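Local structure of inorganic pyrophosphatase (Ehrlichia chaffeensis, 3LO0) at residues A[73-78]-A[94-99]; A[42-47]-A[101-106]; A[112-117]-A[125-130]; A[108-113]-A[141-146]. The protein probably hydrolyses inorganic pyrophosphate to two phosphate ions with the help of magnesium, working as a hexamer of identical subunits. All coordinates share one frame; numbering follows the deposited sequence.

Contact 1. Residues A[73-78]-A[94-99]. With SO4 (sulfate ion), chain B.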
loop_
_atom_site.group_PDB
_atom_site.type_symbol
_atom_site.label_atom_id
_atom_site.label_comp_id
_atom_site.label_asym_id
_atom_site.label_seq_id
_atom_site.Cartn_x
_atom_site.Cartn_y
_atom_site.Cartn_z
ATOM N N TYR A 73 0.363 13.381 8.013
ATOM C CA TYR A 73 -0.798 13.882 8.724
ATOM C C TYR A 73 -1.365 12.835 9.655
ATOM O O TYR A 73 -1.587 11.700 9.223
ATOM C CB TYR A 73 -1.856 14.380 7.717
ATOM C CG TYR A 73 -1.542 15.777 7.274
ATOM C CD1 TYR A 73 -0.563 16.008 6.329
ATOM C CD2 TYR A 73 -2.177 16.871 7.842
ATOM C CE1 TYR A 73 -0.230 17.278 5.923
ATOM C CE2 TYR A 73 -1.848 18.178 7.439
ATOM C CZ TYR A 73 -0.851 18.365 6.493
ATOM O OH TYR A 73 -0.495 19.635 6.051
ATOM N N PRO A 74 -1.568 13.184 10.943
ATOM C CA PRO A 74 -1.977 12.188 11.926
ATOM C C PRO A 74 -3.459 11.806 11.837
ATOM O O PRO A 74 -3.865 10.851 12.470
ATOM C CB PRO A 74 -1.707 12.879 13.271
ATOM C CG PRO A 74 -1.748 14.309 12.969
ATOM C CD PRO A 74 -1.393 14.511 11.556
ATOM N N CYS A 75 -4.254 12.600 11.124
ATOM C CA CYS A 75 -5.659 12.292 10.881
ATOM C C CYS A 75 -5.989 12.744 9.462
ATOM O O CYS A 75 -5.193 13.453 8.833
ATOM C CB CYS A 75 -6.571 13.054 11.844
ATOM S SG CYS A 75 -6.287 13.012 13.628
ATOM N N ASN A 76 -7.139 12.323 8.928
ATOM C CA ASN A 76 -7.598 12.899 7.671
ATOM C C ASN A 76 -7.730 14.389 7.879
ATOM O O ASN A 76 -8.158 14.853 8.946
ATOM C CB ASN A 76 -8.921 12.269 7.215
ATOM C CG ASN A 76 -8.818 10.770 7.045
ATOM O OD1 ASN A 76 -8.123 10.278 6.148
ATOM N ND2 ASN A 76 -9.524 10.028 7.882
ATOM N N TYR A 77 -7.271 15.159 6.910
ATOM C CA TYR A 77 -7.211 16.573 7.059
ATOM C C TYR A 77 -7.912 17.260 5.917
ATOM O O TYR A 77 -7.699 16.922 4.763
ATOM C CB TYR A 77 -5.752 17.013 7.123
ATOM C CG TYR A 77 -5.545 18.495 7.283
ATOM C CD1 TYR A 77 -5.649 19.082 8.523
ATOM C CD2 TYR A 77 -5.229 19.310 6.197
ATOM C CE1 TYR A 77 -5.421 20.416 8.709
ATOM C CE2 TYR A 77 -5.036 20.687 6.372
ATOM C CZ TYR A 77 -5.140 21.221 7.649
ATOM O OH TYR A 77 -4.956 22.540 7.910
ATOM N N GLY A 78 -8.751 18.240 6.219
ATOM C CA GLY A 78 -9.457 18.953 5.149
ATOM C C GLY A 78 -10.130 20.186 5.692
ATOM O O GLY A 78 -9.700 20.716 6.720
ATOM N N LEU A 94 -9.251 18.277 11.343
ATOM C CA LEU A 94 -8.733 16.920 11.445
ATOM C C LEU A 94 -9.872 15.963 11.737
ATOM O O LEU A 94 -10.571 16.134 12.730
ATOM C CB LEU A 94 -7.730 16.820 12.592
ATOM C CG LEU A 94 -6.514 17.719 12.390
ATOM C CD1 LEU A 94 -6.030 18.278 13.721
ATOM C CD2 LEU A 94 -5.409 16.921 11.651
ATOM N N VAL A 95 -10.048 14.943 10.911
ATOM C CA VAL A 95 -11.053 13.937 11.177
ATOM C C VAL A 95 -10.367 12.629 11.518
ATOM O O VAL A 95 -9.744 12.030 10.674
ATOM C CB VAL A 95 -12.009 13.722 10.010
ATOM C CG1 VAL A 95 -13.180 12.789 10.429
ATOM C CG2 VAL A 95 -12.551 15.094 9.479
ATOM N N ALA A 96 -10.467 12.206 12.765
ATOM C CA ALA A 96 -9.918 10.913 13.163
ATOM C C ALA A 96 -10.752 9.822 12.523
ATOM O O ALA A 96 -11.962 9.948 12.395
ATOM C CB ALA A 96 -9.930 10.797 14.693
ATOM N N SER A 97 -10.116 8.748 12.045
ATOM C CA SER A 97 -10.873 7.680 11.472
ATOM C C SER A 97 -10.122 6.335 11.581
ATOM O O SER A 97 -8.948 6.308 11.911
ATOM C CB SER A 97 -11.246 8.015 10.030
ATOM O OG SER A 97 -10.141 7.915 9.181
ATOM N N ARG A 98 -10.821 5.237 11.344
ATOM C CA ARG A 98 -10.213 3.901 11.472
ATOM C C ARG A 98 -9.400 3.575 10.222
ATOM O O ARG A 98 -8.500 2.714 10.250
ATOM C CB ARG A 98 -11.303 2.821 11.651
ATOM C CG ARG A 98 -12.124 2.846 12.931
ATOM C CD ARG A 98 -12.976 1.518 13.123
ATOM N NE ARG A 98 -14.225 1.449 12.339
ATOM C CZ ARG A 98 -14.508 0.573 11.368
ATOM N NH1 ARG A 98 -13.651 -0.367 10.980
ATOM N NH2 ARG A 98 -15.684 0.621 10.763
ATOM N N PHE A 99 -9.757 4.218 9.105
ATOM C CA PHE A 99 -9.100 3.996 7.801
ATOM C C PHE A 99 -8.947 5.342 7.084
ATOM O O PHE A 99 -9.774 6.239 7.282
ATOM C CB PHE A 99 -9.946 3.077 6.928
ATOM C CG PHE A 99 -10.077 1.692 7.495
ATOM C CD1 PHE A 99 -9.006 0.812 7.430
ATOM C CD2 PHE A 99 -11.230 1.299 8.145
ATOM C CE1 PHE A 99 -9.102 -0.475 7.974
ATOM C CE2 PHE A 99 -11.335 0.004 8.691
ATOM C CZ PHE A 99 -10.273 -0.865 8.605
HETATM S S SO4 B . -2.810 24.889 6.042
HETATM O O1 SO4 B . -3.803 23.811 6.125
HETATM O O2 SO4 B . -1.440 24.412 6.314
HETATM O O3 SO4 B . -2.876 25.460 4.679
HETATM O O4 SO4 B . -3.084 25.909 7.069
HETATM O O HOH W 1 -6.940 9.353 13.181
#
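N76 and V95 form an antiparallel hydrogen-bonded pair in which V95 N gives a nearly straight bond to N76 O, 2.7 Å long, while the return bond from N76 N to V95 O is bent and weak. The side chain of N76 carries the contact past the end of the strands. Its CB lies 3.6 Å from V95 O. CG stands anti to the carbonyl carbon (chi1 -58°), which swings the amide along the partner chain. There ND2 comes within 2.6 Å of S97 OG in a bond that is short but weak in angle, and it makes a second weak bond to V95 O. S97 OG passes its own proton to F99 O, from above the carbonyl plane. OD1 accepts from Q45 N and V101 N. Asparagine suits this buried place because one small amide can both donate and accept where three pieces of chain meet. The two strands, 76-79 and 92-95, belong to the central sheet of the soluble pyrophosphatase fold, and on its other face Y77 and L94 form the neighbouring non-hydrogen-bonded pair. L94 CD2 lies at the edge of the Y77 ring, 3.8 Å from CD1, and C75 CB sits 4.0 Å from L94 CB, apolar groups that continue toward helix 150-162. Y73 CE2 lies over one face of the Y77 ring, toward its rim. Y77, predicted to bind substrate, has its OH 2.5 Å from O1 of a sulfate probably from the crystallisation liquor, a doubtfully short hydrogen bond; O1 lies in the ring plane.

Contact 2. Residues A[42-47]-A[101-106]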
loop_
_atom_site.group_PDB
_atom_site.type_symbol
_atom_site.label_atom_id
_atom_site.label_comp_id
_atom_site.label_asym_id
_atom_site.label_seq_id
_atom_site.Cartn_x
_atom_site.Cartn_y
_atom_site.Cartn_z
ATOM N N GLU A 42 -8.775 16.752 2.151
ATOM C CA GLU A 42 -7.686 17.136 1.277
ATOM C C GLU A 42 -6.527 16.160 1.301
ATOM O O GLU A 42 -5.932 15.884 0.250
ATOM C CB GLU A 42 -7.161 18.502 1.670
ATOM C CG GLU A 42 -8.087 19.606 1.308
ATOM C CD GLU A 42 -7.640 20.918 1.875
ATOM O OE1 GLU A 42 -7.488 20.984 3.123
ATOM O OE2 GLU A 42 -7.452 21.875 1.079
ATOM N N ILE A 43 -6.199 15.673 2.504
ATOM C CA ILE A 43 -5.065 14.781 2.730
ATOM C C ILE A 43 -5.510 13.607 3.615
ATOM O O ILE A 43 -6.072 13.814 4.703
ATOM C CB ILE A 43 -3.931 15.545 3.482
ATOM C CG1 ILE A 43 -3.489 16.767 2.657
ATOM C CG2 ILE A 43 -2.763 14.618 3.800
ATOM C CD1 ILE A 43 -2.577 17.700 3.357
ATOM N N SER A 44 -5.195 12.403 3.178
ATOM C CA SER A 44 -5.602 11.180 3.864
ATOM C C SER A 44 -4.685 10.953 5.045
ATOM O O SER A 44 -3.509 11.218 4.934
ATOM C CB SER A 44 -5.501 9.997 2.901
ATOM O OG SER A 44 -6.282 10.211 1.752
ATOM N N GLN A 45 -5.179 10.412 6.154
ATOM C CA GLN A 45 -4.266 10.069 7.249
ATOM C C GLN A 45 -3.356 8.937 6.824
ATOM O O GLN A 45 -3.705 8.126 5.963
ATOM C CB GLN A 45 -5.012 9.698 8.543
ATOM C CG GLN A 45 -5.771 8.421 8.531
ATOM C CD GLN A 45 -6.545 8.174 9.847
ATOM O OE1 GLN A 45 -7.054 9.097 10.518
ATOM N NE2 GLN A 45 -6.658 6.913 10.188
ATOM N N ASN A 46 -2.183 8.902 7.440
ATOM C CA ASN A 46 -1.191 7.890 7.154
ATOM C C ASN A 46 -0.830 7.836 5.633
ATOM O O ASN A 46 -0.537 6.762 5.069
ATOM C CB ASN A 46 -1.659 6.518 7.683
ATOM C CG ASN A 46 -2.258 6.569 9.095
ATOM O OD1 ASN A 46 -3.142 5.735 9.423
ATOM N ND2 ASN A 46 -1.815 7.511 9.934
ATOM N N SER A 47 -0.904 8.977 4.955
ATOM C CA SER A 47 -0.449 9.085 3.558
ATOM C C SER A 47 0.989 9.568 3.492
ATOM O O SER A 47 1.534 10.060 4.486
ATOM C CB SER A 47 -1.340 10.068 2.784
ATOM O OG SER A 47 -1.279 11.399 3.312
ATOM N N VAL A 101 -9.396 8.266 4.461
ATOM C CA VAL A 101 -10.454 8.680 3.552
ATOM C C VAL A 101 -9.810 9.420 2.394
ATOM O O VAL A 101 -8.903 10.229 2.590
ATOM C CB VAL A 101 -11.441 9.599 4.276
ATOM C CG1 VAL A 101 -12.479 10.161 3.321
ATOM C CG2 VAL A 101 -12.055 8.865 5.474
ATOM N N MET A 102 -10.262 9.152 1.171
ATOM C CA MET A 102 -9.579 9.719 0.021
ATOM C C MET A 102 -9.776 11.227 -0.089
ATOM O O MET A 102 -10.815 11.780 0.326
ATOM C CB MET A 102 -9.993 9.013 -1.279
ATOM C CG MET A 102 -11.401 9.259 -1.708
ATOM S SD MET A 102 -11.850 8.388 -3.243
ATOM C CE MET A 102 -13.592 8.789 -3.167
ATOM N N SER A 103 -8.763 11.892 -0.643
ATOM C CA SER A 103 -8.867 13.307 -0.980
ATOM C C SER A 103 -10.037 13.461 -1.912
ATOM O O SER A 103 -10.209 12.682 -2.836
ATOM C CB SER A 103 -7.652 13.824 -1.756
ATOM O OG SER A 103 -6.491 13.558 -1.089
ATOM N N GLY A 104 -10.827 14.492 -1.673
ATOM C CA GLY A 104 -11.962 14.801 -2.501
ATOM C C GLY A 104 -13.293 14.347 -1.957
ATOM O O GLY A 104 -14.324 14.853 -2.385
ATOM N N ALA A 105 -13.283 13.363 -1.051
ATOM C CA ALA A 105 -14.495 12.811 -0.494
ATOM C C ALA A 105 -15.060 13.730 0.588
ATOM O O ALA A 105 -14.293 14.368 1.321
ATOM C CB ALA A 105 -14.213 11.407 0.109
ATOM N N VAL A 106 -16.392 13.804 0.692
ATOM C CA VAL A 106 -17.019 14.496 1.824
ATOM C C VAL A 106 -17.289 13.482 2.916
ATOM O O VAL A 106 -17.882 12.419 2.665
ATOM C CB VAL A 106 -18.360 15.138 1.440
ATOM C CG1 VAL A 106 -18.950 15.942 2.623
ATOM C CG2 VAL A 106 -18.199 16.023 0.217
HETATM O O HOH W 2 -3.736 12.260 0.620
HETATM O O HOH W 3 -6.433 9.949 -1.182
#
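Two serines hold 42-47 against 101-106, each giving its hydroxyl proton to a backbone carbonyl of the other segment. S103 OG donates to E42 O over 2.7 Å, and S44 OG donates to V101 O over 2.8 Å. Both donors stand above the plane of the carbonyl they meet, S103 OG by 58° and S44 OG by 42°, so neither bond follows a lone pair. In both residues OG lies anti to the carbonyl carbon and beside the backbone N (chi1 -57° in S44), which brings the short side chain across to the facing backbone.

Water adds a second kind of link. One molecule donates to S44 OG and accepts from S103 N, 3.1 Å away; another accepts from S44 N at 2.9 Å and gives a weak bond to S103 OG.

The remaining bonds shape each loop from within. S47 OG turns back to S44 O, 2.8 Å away and only slightly tilted from its carbonyl plane. On the other side a type II turn runs from M102 to A105, closed by A105 N to M102 O. G104 takes its third position with backbone angles at which a side chain would press on the preceding carbonyl, and glycine fits there. E42 and I43 both face Y77 in a classic beta bulge, where the chain turns its corner, and E42 OE2 accepts from F54 N.

Small hydroxyls suit such a joint: each satisfies a carbonyl, and two waters link S44 to S103, so the loops are held by directional polar bonds more than by apolar packing.

Contact 3. Residues A[112-117]-A[125-130]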
loop_
_atom_site.group_PDB
_atom_site.type_symbol
_atom_site.label_atom_id
_atom_site.label_comp_id
_atom_site.label_asym_id
_atom_site.label_seq_id
_atom_site.Cartn_x
_atom_site.Cartn_y
_atom_site.Cartn_z
ATOM N N VAL A 112 -15.175 17.648 18.211
ATOM C CA VAL A 112 -15.044 17.319 19.614
ATOM C C VAL A 112 -14.068 18.207 20.361
ATOM O O VAL A 112 -13.918 18.066 21.578
ATOM C CB VAL A 112 -14.669 15.856 19.804
ATOM C CG1 VAL A 112 -15.787 14.977 19.209
ATOM C CG2 VAL A 112 -13.307 15.540 19.163
ATOM N N GLY A 113 -13.432 19.132 19.648
ATOM C CA GLY A 113 -12.404 19.961 20.235
ATOM C C GLY A 113 -11.704 20.764 19.177
ATOM O O GLY A 113 -12.047 20.664 17.980
ATOM N N VAL A 114 -10.739 21.564 19.628
ATOM C CA VAL A 114 -9.937 22.394 18.762
ATOM C C VAL A 114 -8.503 22.546 19.320
ATOM O O VAL A 114 -8.290 22.717 20.534
ATOM C CB VAL A 114 -10.652 23.767 18.501
ATOM C CG1 VAL A 114 -10.937 24.507 19.807
ATOM C CG2 VAL A 114 -9.851 24.621 17.535
ATOM N N LEU A 115 -7.534 22.433 18.422
ATOM C CA LEU A 115 -6.159 22.659 18.725
ATOM C C LEU A 115 -5.865 24.105 18.337
ATOM O O LEU A 115 -6.039 24.501 17.193
ATOM C CB LEU A 115 -5.237 21.714 17.949
ATOM C CG LEU A 115 -3.733 21.974 18.152
ATOM C CD1 LEU A 115 -3.369 21.806 19.644
ATOM C CD2 LEU A 115 -2.883 21.075 17.288
ATOM N N VAL A 116 -5.446 24.876 19.320
ATOM C CA VAL A 116 -5.199 26.321 19.150
ATOM C C VAL A 116 -3.713 26.629 19.132
ATOM O O VAL A 116 -2.996 26.268 20.069
ATOM C CB VAL A 116 -5.899 27.102 20.269
ATOM C CG1 VAL A 116 -5.426 28.578 20.289
ATOM C CG2 VAL A 116 -7.394 27.033 20.058
ATOM N N MET A 117 -3.251 27.277 18.058
ATOM C CA MET A 117 -1.816 27.592 17.880
ATOM C C MET A 117 -1.552 29.043 17.422
ATOM O O MET A 117 -2.384 29.662 16.758
ATOM C CB MET A 117 -1.191 26.701 16.802
ATOM C CG MET A 117 -1.146 25.215 17.081
ATOM S SD MET A 117 -0.922 24.378 15.501
ATOM C CE MET A 117 -2.625 24.028 15.085
ATOM N N VAL A 125 -6.154 27.800 14.292
ATOM C CA VAL A 125 -6.855 26.681 14.983
ATOM C C VAL A 125 -7.153 25.517 14.033
ATOM O O VAL A 125 -7.378 25.729 12.853
ATOM C CB VAL A 125 -8.210 27.106 15.605
ATOM C CG1 VAL A 125 -8.042 28.311 16.552
ATOM C CG2 VAL A 125 -9.244 27.395 14.504
ATOM N N LYS A 126 -7.159 24.296 14.569
ATOM C CA LYS A 126 -7.499 23.107 13.808
ATOM C C LYS A 126 -8.577 22.393 14.599
ATOM O O LYS A 126 -8.321 21.950 15.711
ATOM C CB LYS A 126 -6.296 22.166 13.635
ATOM C CG LYS A 126 -5.015 22.882 13.220
ATOM C CD LYS A 126 -5.082 23.325 11.775
ATOM C CE LYS A 126 -3.832 24.058 11.406
ATOM N NZ LYS A 126 -3.949 24.567 10.068
ATOM N N ILE A 127 -9.768 22.301 14.029
ATOM C CA ILE A 127 -10.848 21.519 14.625
ATOM C C ILE A 127 -10.460 20.051 14.634
ATOM O O ILE A 127 -9.845 19.575 13.681
ATOM C CB ILE A 127 -12.154 21.700 13.855
ATOM C CG1 ILE A 127 -12.543 23.175 13.719
ATOM C CG2 ILE A 127 -13.272 20.961 14.567
ATOM C CD1 ILE A 127 -12.600 23.928 15.062
ATOM N N LEU A 128 -10.728 19.355 15.744
ATOM C CA LEU A 128 -10.638 17.897 15.820
ATOM C C LEU A 128 -12.061 17.350 15.835
ATOM O O LEU A 128 -12.893 17.740 16.648
ATOM C CB LEU A 128 -9.886 17.413 17.073
ATOM C CG LEU A 128 -9.761 15.885 17.244
ATOM C CD1 LEU A 128 -8.921 15.302 16.108
ATOM C CD2 LEU A 128 -9.251 15.476 18.697
ATOM N N ALA A 129 -12.347 16.419 14.937
ATOM C CA ALA A 129 -13.691 15.875 14.805
ATOM C C ALA A 129 -13.601 14.383 14.573
ATOM O O ALA A 129 -12.526 13.856 14.246
ATOM C CB ALA A 129 -14.438 16.580 13.621
ATOM N N VAL A 130 -14.727 13.704 14.766
ATOM C CA VAL A 130 -14.833 12.294 14.528
ATOM C C VAL A 130 -16.000 12.048 13.609
ATOM O O VAL A 130 -16.876 12.903 13.489
ATOM C CB VAL A 130 -15.023 11.488 15.809
ATOM C CG1 VAL A 130 -13.811 11.650 16.730
ATOM C CG2 VAL A 130 -16.397 11.863 16.495
#
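V114 and V125 meet at the apolar centre of this hairpin, V114 CG2 lying 3.5 Å from V125 CB as the two side chains pass at a slant. That methyl is anti to the backbone N, and it also touches I127 CD1 at 3.8 Å, so one methyl meets two residues of the facing strand. V116 lies alongside V125 and points the same way, with V116 CG2 against V125 CG1. Beta-branched valine and isoleucine suit these places, since they favour extended backbone and present methyls to the same face. Further along, V112 CG2 rests 4.0 Å from L128 CG, and V112 crosses V130 at about a right angle.

The backbones of 112-117 and 125-130 run antiparallel, 156° apart in direction, and alternate between hydrogen-bonded and non-hydrogen-bonded pairs. L115 and K126 exchange two bonds, L115 N to K126 O and K126 N to L115 O, each 2.9 Å long. V112 N also reaches L128 O, at 2.8 Å and nearly straight, while G113 N makes only a weak bond to the same oxygen; in return L128 N donates to G113 O at 2.9 Å. V112 and G113 thus both face L128 in a classic beta bulge.

At the polar edge K126 bends at chi2 (-73°). Its aliphatic part meets M117 CE more tightly than normal packing allows, so that detail is doubtful. Its NZ bonds to Y77 OH beside the predicted substrate site, with long, weak ion pairs to D92, D124 and the sulfate.

Strand 173-179 flanks strand 106-118, helix 180-189 packs on V114 and I127, and helix 150-162 on L115, M117 and K126.

Contact 4. Residues A[108-113]-A[141-146]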
loop_
_atom_site.group_PDB
_atom_site.type_symbol
_atom_site.label_atom_id
_atom_site.label_comp_id
_atom_site.label_asym_id
_atom_site.label_seq_id
_atom_site.Cartn_x
_atom_site.Cartn_y
_atom_site.Cartn_z
ATOM N N ARG A 108 -19.210 13.271 6.771
ATOM C CA ARG A 108 -20.014 13.885 7.806
ATOM C C ARG A 108 -19.355 13.609 9.160
ATOM O O ARG A 108 -19.099 12.413 9.545
ATOM C CB ARG A 108 -21.401 13.298 7.776
ATOM C CG ARG A 108 -22.130 13.498 6.473
ATOM C CD ARG A 108 -23.408 12.653 6.463
ATOM N NE ARG A 108 -23.084 11.251 6.192
ATOM C CZ ARG A 108 -23.985 10.281 6.057
ATOM N NH1 ARG A 108 -25.288 10.540 6.190
ATOM N NH2 ARG A 108 -23.584 9.043 5.783
ATOM N N ALA A 109 -19.000 14.688 9.841
ATOM C CA ALA A 109 -18.234 14.591 11.070
ATOM C C ALA A 109 -18.855 15.415 12.164
ATOM O O ALA A 109 -19.782 16.190 11.931
ATOM C CB ALA A 109 -16.783 15.019 10.847
ATOM N N ARG A 110 -18.353 15.222 13.375
ATOM C CA ARG A 110 -18.771 16.085 14.474
ATOM C C ARG A 110 -17.572 16.510 15.260
ATOM O O ARG A 110 -16.684 15.691 15.558
ATOM C CB ARG A 110 -19.846 15.462 15.347
ATOM C CG ARG A 110 -19.535 14.130 15.932
ATOM C CD ARG A 110 -20.758 13.605 16.753
ATOM N NE ARG A 110 -20.401 12.289 17.274
ATOM C CZ ARG A 110 -19.550 12.088 18.285
ATOM N NH1 ARG A 110 -19.238 10.849 18.638
ATOM N NH2 ARG A 110 -19.015 13.113 18.945
ATOM N N PRO A 111 -17.500 17.808 15.534
ATOM C CA PRO A 111 -16.356 18.323 16.227
ATOM C C PRO A 111 -16.362 17.844 17.664
ATOM O O PRO A 111 -17.431 17.671 18.251
ATOM C CB PRO A 111 -16.570 19.829 16.211
ATOM C CG PRO A 111 -18.024 19.995 16.045
ATOM C CD PRO A 111 -18.561 18.815 15.401
ATOM N N VAL A 112 -15.175 17.648 18.211
ATOM C CA VAL A 112 -15.044 17.319 19.614
ATOM C C VAL A 112 -14.068 18.207 20.361
ATOM O O VAL A 112 -13.918 18.066 21.578
ATOM C CB VAL A 112 -14.669 15.856 19.804
ATOM C CG1 VAL A 112 -15.787 14.977 19.209
ATOM C CG2 VAL A 112 -13.307 15.540 19.163
ATOM N N GLY A 113 -13.432 19.132 19.648
ATOM C CA GLY A 113 -12.404 19.961 20.235
ATOM C C GLY A 113 -11.704 20.764 19.177
ATOM O O GLY A 113 -12.047 20.664 17.980
ATOM N N ASN A 141 -18.318 7.038 21.690
ATOM C CA ASN A 141 -17.900 7.396 23.048
ATOM C C ASN A 141 -16.947 8.587 23.142
ATOM O O ASN A 141 -16.563 8.990 24.245
ATOM C CB ASN A 141 -17.269 6.173 23.760
ATOM C CG ASN A 141 -15.848 5.871 23.279
ATOM O OD1 ASN A 141 -15.337 6.503 22.338
ATOM N ND2 ASN A 141 -15.209 4.886 23.909
ATOM N N ILE A 142 -16.553 9.144 22.002
ATOM C CA ILE A 142 -15.735 10.349 21.994
ATOM C C ILE A 142 -16.704 11.533 21.876
ATOM O O ILE A 142 -17.264 11.787 20.807
ATOM C CB ILE A 142 -14.701 10.334 20.848
ATOM C CG1 ILE A 142 -13.856 9.056 20.877
ATOM C CG2 ILE A 142 -13.727 11.518 20.945
ATOM C CD1 ILE A 142 -12.989 8.914 22.139
ATOM N N LYS A 143 -16.927 12.230 22.987
ATOM C CA LYS A 143 -17.817 13.406 23.016
ATOM C C LYS A 143 -17.041 14.717 23.154
ATOM O O LYS A 143 -17.588 15.809 22.920
ATOM C CB LYS A 143 -18.824 13.285 24.183
ATOM C CG LYS A 143 -19.692 12.003 24.169
ATOM C CD LYS A 143 -20.388 11.825 22.829
ATOM C CE LYS A 143 -21.627 10.916 22.906
ATOM N NZ LYS A 143 -22.091 10.529 21.512
ATOM N N ASP A 144 -15.779 14.601 23.554
ATOM C CA ASP A 144 -14.910 15.740 23.778
ATOM C C ASP A 144 -13.501 15.258 23.489
ATOM O O ASP A 144 -13.228 14.059 23.530
ATOM C CB ASP A 144 -15.049 16.266 25.222
ATOM C CG ASP A 144 -14.251 17.552 25.475
ATOM O OD1 ASP A 144 -14.458 18.569 24.782
ATOM O OD2 ASP A 144 -13.386 17.535 26.383
ATOM N N TYR A 145 -12.613 16.184 23.151
ATOM C CA TYR A 145 -11.271 15.805 22.727
ATOM C C TYR A 145 -10.560 14.983 23.822
ATOM O O TYR A 145 -9.826 14.051 23.506
ATOM C CB TYR A 145 -10.443 17.047 22.369
ATOM C CG TYR A 145 -10.040 17.826 23.567
ATOM C CD1 TYR A 145 -8.864 17.526 24.231
ATOM C CD2 TYR A 145 -10.846 18.856 24.068
ATOM C CE1 TYR A 145 -8.486 18.205 25.371
ATOM C CE2 TYR A 145 -10.491 19.544 25.225
ATOM C CZ TYR A 145 -9.297 19.221 25.868
ATOM O OH TYR A 145 -8.924 19.895 27.015
ATOM N N SER A 146 -10.803 15.326 25.085
ATOM C CA SER A 146 -10.153 14.666 26.224
ATOM C C SER A 146 -10.565 13.184 26.390
ATOM O O SER A 146 -9.917 12.430 27.145
ATOM C CB SER A 146 -10.394 15.465 27.519
ATOM O OG SER A 146 -11.756 15.800 27.685
#
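R110 reaches from strand 106-118 to the backbone carbonyl of I142 and grips it end-on with both terminal nitrogens. NH2 is 2.9 Å from I142 O and NH1 is 3.1 Å from it, and the oxygen lies in the guanidinium plane. The chain is extended from CG to NE, carrying the charged end across to the loop. Arginine suits this task, because two N-H groups converging on one oxygen fix both the position and the rotation of the guanidinium. K143 NZ stands over one face of that group, offset toward its rim and 4.1 Å from R110 NH1. These like charges would tend to repel, yet K143 NZ has its own hydrogen bond, to N140 O.

A weaker backbone bond joins Y145 N to V112 O at 2.8 Å, bent to 121°. D144 CA makes a C-H...O contact to the same oxygen. The carboxylate of D144 is taken up by S146 OG and, through OD1, by V180 N.

Apolar contact is light: V112 CG1 lies 4.4 Å from I142 CG2, and Y145 CB packs directly on G113 CA at 4.1 Å, a place that suits glycine. The Y145 ring meets that of W177.

Away from the annotated sites, this is a loop closing over a bulged strand: the stretch leading to helix 150-162 is fastened beside the V112-G113 classic beta bulge of the central sheet.

Contacts 1 and 3 are buried and lie in the same central sheet, where L94 bonds through its backbone to I127 and A129, joining strand 92-95 to strand 124-131. Contacts 2 and 4 are only partly buried and lie farther from the chain centre, with their loops held by side-chain hydrogen bonds to carbonyls. Contact 2 adjoins contact 1 through the pairing of Y77 with E42 and I43, and both reach a second subunit. Contacts 3 and 4 share V112 and G113, so one bulged strand serves a sheet partner and a loop. Apolar methyls dominate contact 3, whereas water enters contact 2 and a charged guanidinium leads contact 4.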